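Leucyl-tRNA synthetase subunit alpha (Aquifex aeolicus, PDB 3O0A) attaches leucine to its tRNA as part of leucyl-tRNA synthetase, and its CP1 hydrolytic domain, the part crystallised here, probably clears mischarged tRNA by hydrolysis. Local coordinates at residues I38-F43 / H62-V67; N128-E133 / G137-V142. One frame throughout, in Å; residues are numbered along the deposited sequence.

Contact 1 of 2, residues I38-F43 / H62-V67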
# COMPACT_ATOMS: atom_id res chain seq x y z
N ILE A 38 -9.93 -6.99 -7.08
CA ILE A 38 -10.47 -5.84 -6.34
C ILE A 38 -9.37 -4.79 -6.33
O ILE A 38 -8.30 -5.02 -5.79
CB ILE A 38 -10.89 -6.20 -4.90
CG1 ILE A 38 -11.98 -7.29 -4.90
CG2 ILE A 38 -11.33 -4.92 -4.13
CD1 ILE A 38 -13.35 -6.86 -5.41
N TYR A 39 -9.62 -3.66 -6.97
CA TYR A 39 -8.57 -2.65 -7.10
C TYR A 39 -8.41 -1.82 -5.84
O TYR A 39 -9.40 -1.41 -5.24
CB TYR A 39 -8.85 -1.74 -8.29
CG TYR A 39 -8.50 -2.39 -9.61
CD1 TYR A 39 -7.17 -2.50 -10.03
CD2 TYR A 39 -9.49 -2.90 -10.44
CE1 TYR A 39 -6.83 -3.08 -11.24
CE2 TYR A 39 -9.16 -3.50 -11.67
CZ TYR A 39 -7.83 -3.58 -12.06
OH TYR A 39 -7.48 -4.16 -13.25
N ILE A 40 -7.15 -1.54 -5.50
CA ILE A 40 -6.83 -0.57 -4.45
C ILE A 40 -5.99 0.52 -5.10
O ILE A 40 -4.78 0.36 -5.29
CB ILE A 40 -6.04 -1.23 -3.30
CG1 ILE A 40 -6.83 -2.43 -2.75
CG2 ILE A 40 -5.73 -0.24 -2.17
CD1 ILE A 40 -6.55 -3.73 -3.45
N ASP A 41 -6.64 1.63 -5.43
CA ASP A 41 -5.92 2.73 -6.05
C ASP A 41 -5.19 3.52 -4.97
O ASP A 41 -5.78 3.87 -3.93
CB ASP A 41 -6.87 3.67 -6.79
CG ASP A 41 -7.53 3.03 -8.00
OD1 ASP A 41 -7.02 2.01 -8.52
OD2 ASP A 41 -8.57 3.58 -8.43
N VAL A 42 -3.92 3.80 -5.20
CA VAL A 42 -3.14 4.58 -4.25
C VAL A 42 -2.64 5.84 -4.94
O VAL A 42 -2.30 5.81 -6.11
CB VAL A 42 -1.97 3.78 -3.57
CG1 VAL A 42 -2.45 2.45 -2.97
CG2 VAL A 42 -0.81 3.52 -4.53
N PHE A 43 -2.61 6.95 -4.22
CA PHE A 43 -1.88 8.11 -4.71
C PHE A 43 -0.49 8.18 -4.08
O PHE A 43 -0.34 7.99 -2.88
CB PHE A 43 -2.64 9.41 -4.48
CG PHE A 43 -1.83 10.63 -4.84
CD1 PHE A 43 -1.67 11.00 -6.17
CD2 PHE A 43 -1.19 11.37 -3.85
CE1 PHE A 43 -0.90 12.12 -6.51
CE2 PHE A 43 -0.42 12.48 -4.18
CZ PHE A 43 -0.27 12.84 -5.51
N HIS A 62 -11.54 3.91 5.23
CA HIS A 62 -11.58 3.52 3.82
C HIS A 62 -12.67 2.47 3.61
O HIS A 62 -12.73 1.49 4.35
CB HIS A 62 -10.22 2.97 3.36
CG HIS A 62 -10.05 2.93 1.87
ND1 HIS A 62 -10.77 2.06 1.07
CD2 HIS A 62 -9.27 3.65 1.03
CE1 HIS A 62 -10.44 2.25 -0.20
NE2 HIS A 62 -9.52 3.20 -0.25
N PRO A 63 -13.56 2.69 2.62
CA PRO A 63 -14.66 1.75 2.34
C PRO A 63 -14.21 0.30 2.10
O PRO A 63 -14.99 -0.63 2.31
CB PRO A 63 -15.28 2.32 1.05
CG PRO A 63 -14.97 3.77 1.09
CD PRO A 63 -13.61 3.88 1.74
N LEU A 64 -12.97 0.10 1.65
CA LEU A 64 -12.51 -1.26 1.37
C LEU A 64 -12.07 -2.03 2.62
O LEU A 64 -11.84 -3.24 2.58
CB LEU A 64 -11.39 -1.27 0.32
CG LEU A 64 -11.79 -1.07 -1.15
CD1 LEU A 64 -10.52 -1.10 -2.00
CD2 LEU A 64 -12.77 -2.15 -1.62
N VAL A 65 -11.93 -1.34 3.74
CA VAL A 65 -11.49 -2.04 4.96
C VAL A 65 -12.41 -3.22 5.34
O VAL A 65 -11.92 -4.33 5.50
CB VAL A 65 -11.28 -1.06 6.15
CG1 VAL A 65 -11.08 -1.84 7.44
CG2 VAL A 65 -10.08 -0.17 5.87
N PRO A 66 -13.75 -3.00 5.47
CA PRO A 66 -14.61 -4.14 5.79
C PRO A 66 -14.69 -5.18 4.67
O PRO A 66 -14.77 -6.38 4.96
CB PRO A 66 -15.99 -3.50 6.07
CG PRO A 66 -15.95 -2.17 5.44
CD PRO A 66 -14.51 -1.73 5.40
N VAL A 67 -14.64 -4.74 3.42
CA VAL A 67 -14.66 -5.64 2.28
C VAL A 67 -13.45 -6.58 2.33
O VAL A 67 -13.61 -7.81 2.27
CB VAL A 67 -14.68 -4.86 0.94
CG1 VAL A 67 -14.60 -5.83 -0.24
CG2 VAL A 67 -15.94 -4.00 0.84
O HOH W 1 -8.36 3.46 -2.87

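Contact 2 of 2, residues N128-E133 / G137-V142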
# COMPACT_ATOMS: atom_id res chain seq x y z
N ASN A 128 -3.53 3.86 11.83
CA ASN A 128 -3.96 5.17 12.32
C ASN A 128 -3.29 6.35 11.62
O ASN A 128 -3.91 7.41 11.43
CB ASN A 128 -3.83 5.30 13.84
CG ASN A 128 -2.39 5.17 14.33
OD1 ASN A 128 -1.50 4.74 13.59
ND2 ASN A 128 -2.17 5.53 15.59
N TYR A 129 -2.04 6.16 11.20
CA TYR A 129 -1.24 7.27 10.66
C TYR A 129 -1.61 7.67 9.22
O TYR A 129 -1.16 8.71 8.71
CB TYR A 129 0.26 6.98 10.81
CG TYR A 129 0.85 6.00 9.81
CD1 TYR A 129 0.76 4.61 10.01
CD2 TYR A 129 1.55 6.45 8.69
CE1 TYR A 129 1.31 3.70 9.09
CE2 TYR A 129 2.11 5.54 7.76
CZ TYR A 129 2.00 4.18 7.97
OH TYR A 129 2.56 3.30 7.07
N VAL A 130 -2.44 6.85 8.57
CA VAL A 130 -2.87 7.10 7.22
C VAL A 130 -4.24 7.75 7.28
O VAL A 130 -5.19 7.16 7.79
CB VAL A 130 -2.86 5.78 6.38
CG1 VAL A 130 -3.49 6.00 5.02
CG2 VAL A 130 -1.43 5.29 6.24
N LEU A 131 -4.32 8.98 6.79
CA LEU A 131 -5.58 9.73 6.85
C LEU A 131 -6.37 9.50 5.57
O LEU A 131 -5.81 9.53 4.48
CB LEU A 131 -5.31 11.22 7.07
CG LEU A 131 -4.61 11.58 8.39
CD1 LEU A 131 -4.35 13.09 8.50
CD2 LEU A 131 -5.40 11.07 9.60
N TYR A 132 -7.68 9.31 5.72
CA TYR A 132 -8.54 9.09 4.56
C TYR A 132 -8.47 10.25 3.56
O TYR A 132 -8.61 10.05 2.35
CB TYR A 132 -9.99 8.82 4.99
CG TYR A 132 -10.89 8.41 3.84
CD1 TYR A 132 -10.61 7.26 3.10
CD2 TYR A 132 -11.99 9.17 3.49
CE1 TYR A 132 -11.43 6.89 2.03
CE2 TYR A 132 -12.82 8.80 2.43
CZ TYR A 132 -12.52 7.66 1.71
OH TYR A 132 -13.33 7.29 0.65
N GLU A 133 -8.21 11.45 4.07
CA GLU A 133 -8.19 12.67 3.27
C GLU A 133 -6.95 12.82 2.40
O GLU A 133 -6.95 13.63 1.45
CB GLU A 133 -8.33 13.90 4.19
CG GLU A 133 -9.66 13.96 4.97
CD GLU A 133 -9.76 12.93 6.10
OE1 GLU A 133 -8.72 12.56 6.68
OE2 GLU A 133 -10.89 12.49 6.40
N GLY A 137 -6.90 7.80 0.13
CA GLY A 137 -7.11 7.19 1.45
C GLY A 137 -6.45 5.83 1.61
O GLY A 137 -6.64 5.16 2.63
N ALA A 138 -5.70 5.41 0.59
CA ALA A 138 -4.87 4.20 0.65
C ALA A 138 -3.50 4.55 0.10
O ALA A 138 -3.37 5.30 -0.87
CB ALA A 138 -5.48 3.09 -0.17
N ILE A 139 -2.47 4.01 0.74
CA ILE A 139 -1.10 4.31 0.31
C ILE A 139 -0.32 3.02 0.07
O ILE A 139 -0.61 1.97 0.68
CB ILE A 139 -0.36 5.23 1.34
CG1 ILE A 139 -0.22 4.55 2.70
CG2 ILE A 139 -1.09 6.59 1.46
CD1 ILE A 139 0.87 5.17 3.60
N MET A 140 0.67 3.11 -0.81
CA MET A 140 1.70 2.09 -0.85
C MET A 140 2.77 2.44 0.17
O MET A 140 3.12 3.62 0.36
CB MET A 140 2.30 1.94 -2.24
CG MET A 140 3.17 3.11 -2.68
SD MET A 140 3.68 2.84 -4.38
CE MET A 140 5.02 4.02 -4.44
N CYS A 141 3.26 1.42 0.86
CA CYS A 141 4.22 1.66 1.92
C CYS A 141 5.60 1.13 1.57
O CYS A 141 5.77 -0.03 1.22
CB CYS A 141 3.70 1.08 3.24
SG CYS A 141 2.10 1.78 3.71
N VAL A 142 6.58 2.03 1.67
CA VAL A 142 7.94 1.78 1.24
C VAL A 142 8.82 2.14 2.44
O VAL A 142 9.37 3.25 2.53
CB VAL A 142 8.30 2.62 -0.01
CG1 VAL A 142 9.73 2.31 -0.51
CG2 VAL A 142 7.27 2.39 -1.13

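Contact 1 of 2, residues I38-F43 / H62-V67
Leu64, at the N-terminal end of helix 64-74, pushes its side chain against Ile38, Tyr39 and Ile40 on strand 37-44, a helix-on-sheet contact inside the CP1 editing domain. The strand is an outermost one of its three-stranded antiparallel sheet. From CB, which points at the strand, the leucine runs to CG (anti to the carbonyl carbon, chi1 -77°) and forks. CD1 continues the chain, anti to CA (chi2 179°), which carries it to the strand backbone: it lies 3.4 Å from Tyr39 O, a van der Waals touch, and 4.0 Å from Ile40 CG1. The other methyl, CD2, branches off toward Ile38, whose CG2 is 4.0 Å away. One leucine fork thus spans two isoleucines, crossing each at a slant. Leu58 of strand 55-58 and Leu28 of helix 26-35 also touch Leu64, continuing the apolar packing. His62 caps the turn that leads into the helix: its ND1 takes the Leu64 N-H in the plane of the ring at 3.0 Å, nearly straight at 164°. No direct hydrogen bond joins the segments, but a water bridges them, 2.9 Å from His62 NE2 and donating to Asp41 O at 2.8 Å.

Contact 2 of 2, residues N128-E133 / G137-V142
The chain from Tyr129 to Tyr132 runs roughly back against strand 138-141, their end-to-end directions 142° apart, and the two close to 3.9 Å between the CA atoms of Tyr132 and Gly137. Here the backbone does much of the touching: Tyr132 O is 3.4 Å from Gly137 CA, and Tyr132 CD1 lies 3.9 Å from Gly137 CA, the ring meeting it obliquely. Gly137, with a positive phi of 82° and no side chain, lets the Tyr132 backbone and ring come this close. Further along, Val130 and Ile139 cross at an angle in apolar contact, Val130 CG2 3.5 Å from Ile139 CD1. Ile139 gets there with CG1 between its backbone N and carbonyl carbon (chi1 62°). This irregular connection links strand 121-127 to strand 138-141, an outermost strand of the mixed four-stranded sheet, and folds over one face of it; Val130 also touches Val57 on the adjoining strand 55-58. The same Val130 CG2 sits 3.8 Å above the centre of the Tyr129 ring, a methyl packed on an aromatic face. Tyr129 OH makes a van der Waals approach to Cys141 SG at 3.7 Å; the hydroxyl's hydrogen bond is to Asp149 OD1 of helix 147-156.

How the contacts relate
Contact 1 is the more buried, a mainly aliphatic join between helix 64-74 and strand 37-44 with one water bridge at its edge; contact 2 is partly buried and folds a loop back onto strand 138-141, adding tyrosine rings, a thiol and close backbone packing. Their strands, 37-44 and 138-141, belong to different sheets, yet strand 55-58 serves both: Val56 and Leu58 touch contact 1, while Val57 touches Val130 and Leu58 also reaches Ala138. Their centres are 11 Å apart and the two meet. Val42 CB packs 3.4 Å from Ala138 O, bringing strand 37-44 against strand 138-141, and Pro63 CD lies 3.6 Å from Tyr132 OH, where the approach to the helix meets the loop.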